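Long-range contact in lysine specific cysteine protease (Porphyromonas gingivalis, PDB 3M1H), which cleaves proteins after lysine and may act as a virulence factor, the piece here being its K3 cleaved adhesin domain, a calcium-binding module of the haemagglutinin/adhesin region: residues A[95-100]-A[116-121]. Residues are numbered along the deposited sequence; the frame is centred on the assembly and turned at random.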
loop_
_atom_site.group_PDB
_atom_site.type_symbol
_atom_site.label_atom_id
_atom_site.label_comp_id
_atom_site.label_asym_id
_atom_site.label_seq_id
_atom_site.Cartn_x
_atom_site.Cartn_y
_atom_site.Cartn_z
ATOM N N GLU A 95 4.191 9.812 3.560
ATOM C CA GLU A 95 2.987 9.275 2.928
ATOM C C GLU A 95 2.013 8.823 3.994
ATOM O O GLU A 95 2.405 8.292 5.020
ATOM C CB GLU A 95 3.349 8.098 2.022
ATOM C CG GLU A 95 4.373 8.404 0.961
ATOM C CD GLU A 95 3.887 9.260 -0.184
ATOM O OE1 GLU A 95 2.690 9.576 -0.253
ATOM O OE2 GLU A 95 4.747 9.644 -1.011
ATOM N N HIS A 96 0.729 9.063 3.732
ATOM C CA HIS A 96 -0.365 8.782 4.632
ATOM C C HIS A 96 -1.140 7.577 4.100
ATOM O O HIS A 96 -1.549 7.566 2.944
ATOM C CB HIS A 96 -1.250 10.047 4.716
ATOM C CG HIS A 96 -2.438 9.957 5.623
ATOM N ND1 HIS A 96 -3.553 10.748 5.423
ATOM C CD2 HIS A 96 -2.698 9.221 6.725
ATOM C CE1 HIS A 96 -4.457 10.470 6.346
ATOM N NE2 HIS A 96 -3.958 9.558 7.160
ATOM N N TYR A 97 -1.306 6.573 4.945
ATOM C CA TYR A 97 -2.053 5.378 4.553
ATOM C C TYR A 97 -2.850 4.815 5.705
ATOM O O TYR A 97 -2.611 5.155 6.881
ATOM C CB TYR A 97 -1.131 4.309 3.954
ATOM C CG TYR A 97 -0.378 3.519 4.996
ATOM C CD1 TYR A 97 -0.767 2.234 5.340
ATOM C CD2 TYR A 97 0.716 4.072 5.664
ATOM C CE1 TYR A 97 -0.102 1.529 6.295
ATOM C CE2 TYR A 97 1.405 3.373 6.620
ATOM C CZ TYR A 97 0.987 2.092 6.937
ATOM O OH TYR A 97 1.629 1.326 7.881
ATOM N N ALA A 98 -3.819 3.974 5.365
ATOM C CA ALA A 98 -4.592 3.242 6.355
ATOM C C ALA A 98 -4.907 1.821 5.879
ATOM O O ALA A 98 -4.865 1.548 4.675
ATOM C CB ALA A 98 -5.890 4.000 6.719
ATOM N N VAL A 99 -5.233 0.958 6.831
ATOM C CA VAL A 99 -5.591 -0.425 6.597
ATOM C C VAL A 99 -6.987 -0.633 7.182
ATOM O O VAL A 99 -7.230 -0.220 8.328
ATOM C CB VAL A 99 -4.602 -1.419 7.282
ATOM C CG1 VAL A 99 -5.031 -2.883 7.037
ATOM C CG2 VAL A 99 -3.169 -1.119 6.829
ATOM N N TYR A 100 -7.882 -1.250 6.422
ATOM C CA TYR A 100 -9.276 -1.465 6.845
ATOM C C TYR A 100 -9.670 -2.918 6.664
ATOM O O TYR A 100 -9.103 -3.596 5.795
ATOM C CB TYR A 100 -10.214 -0.632 5.972
ATOM C CG TYR A 100 -9.982 0.829 5.960
ATOM C CD1 TYR A 100 -10.726 1.687 6.764
ATOM C CD2 TYR A 100 -9.056 1.392 5.093
ATOM C CE1 TYR A 100 -10.498 3.073 6.725
ATOM C CE2 TYR A 100 -8.845 2.760 5.046
ATOM C CZ TYR A 100 -9.566 3.594 5.859
ATOM O OH TYR A 100 -9.335 4.942 5.760
ATOM N N LEU A 116 -5.502 0.576 11.345
ATOM C CA LEU A 116 -4.206 1.212 11.407
ATOM C C LEU A 116 -4.247 2.392 10.449
ATOM O O LEU A 116 -4.720 2.276 9.310
ATOM C CB LEU A 116 -3.079 0.238 11.035
ATOM C CG LEU A 116 -1.680 0.834 10.869
ATOM C CD1 LEU A 116 -1.175 1.364 12.194
ATOM C CD2 LEU A 116 -0.645 -0.171 10.335
ATOM N N GLU A 117 -3.777 3.547 10.919
ATOM C CA GLU A 117 -3.660 4.714 10.082
ATOM C C GLU A 117 -2.426 5.460 10.532
ATOM O O GLU A 117 -2.240 5.748 11.725
ATOM C CB GLU A 117 -4.904 5.610 10.180
ATOM C CG GLU A 117 -4.774 6.910 9.388
ATOM C CD GLU A 117 -6.100 7.663 9.231
ATOM O OE1 GLU A 117 -7.142 7.142 9.687
ATOM O OE2 GLU A 117 -6.089 8.779 8.644
ATOM N N GLU A 118 -1.555 5.756 9.589
ATOM C CA GLU A 118 -0.343 6.470 9.940
ATOM C C GLU A 118 0.268 7.259 8.788
ATOM O O GLU A 118 -0.084 7.127 7.596
ATOM C CB GLU A 118 0.686 5.548 10.611
ATOM C CG GLU A 118 1.236 4.508 9.753
ATOM C CD GLU A 118 2.244 3.541 10.440
ATOM O OE1 GLU A 118 2.350 3.432 11.688
ATOM O OE2 GLU A 118 2.928 2.860 9.672
ATOM N N VAL A 119 1.157 8.168 9.185
ATOM C CA VAL A 119 1.992 8.903 8.276
ATOM C C VAL A 119 3.404 8.460 8.530
ATOM O O VAL A 119 3.891 8.548 9.665
ATOM C CB VAL A 119 1.842 10.481 8.400
ATOM C CG1 VAL A 119 2.856 11.194 7.504
ATOM C CG2 VAL A 119 0.406 10.883 8.050
ATOM N N LEU A 120 4.060 7.941 7.497
ATOM C CA LEU A 120 5.409 7.381 7.657
ATOM C C LEU A 120 6.337 8.426 8.213
ATOM O O LEU A 120 6.230 9.594 7.820
ATOM C CB LEU A 120 5.966 6.872 6.329
ATOM C CG LEU A 120 5.196 5.722 5.679
ATOM C CD1 LEU A 120 5.914 5.304 4.401
ATOM C CD2 LEU A 120 5.012 4.549 6.613
ATOM N N THR A 121 7.215 8.003 9.130
ATOM C CA THR A 121 8.141 8.922 9.807
ATOM C C THR A 121 9.233 9.447 8.870
ATOM O O THR A 121 9.882 8.679 8.144
ATOM C CB THR A 121 8.817 8.257 11.023
ATOM O OG1 THR A 121 7.858 7.504 11.781
ATOM C CG2 THR A 121 9.462 9.314 11.925
HETATM O O HOH W 1 -9.583 6.470 7.889
#
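Glu95 accepts the amide of Leu120 on its carbonyl oxygen (Leu120 N to Glu95 O, 3.0 Å), just beyond the paired strands, while its carboxylate is hydrogen-bonded elsewhere, to His159, Ser54 and the amide of Phe166. His96 and Val119 form an antiparallel non-hydrogen-bonded pair; Val119 CG2 touches His96 CD2 obliquely (3.8 Å), and His96 NE2 donates to Glu117 OE2 at 2.7 Å. The acceptor lies near the ring plane and uses its anti lone pair; ring and carboxylate are 26° from coplanar, and ND1 is taken by the Gly161 carbonyl. Tyr97 and Glu118, a hydrogen-bonded pair, exchange two backbone hydrogen bonds. With CG between backbone N and carbonyl carbon in both residues (chi1 79° and 66°), their side chains run alongside each other, and Tyr97 OH donates to Glu118 OE2 at 2.7 Å from above the carboxylate plane. Lys144 forms a salt bridge to the same oxygen. Ala98 CB meets Glu117 CB, and Val99 N donates to Leu116 O (2.9 Å). Tyr100 OH reaches Glu117 OE1 through a water. In this beta jelly roll, 116-119 is an edge strand of a five-stranded antiparallel sheet; 96-102 joins it to 154-160, and Tyr97 and Val99 pack on strand 79-87 of the other sheet.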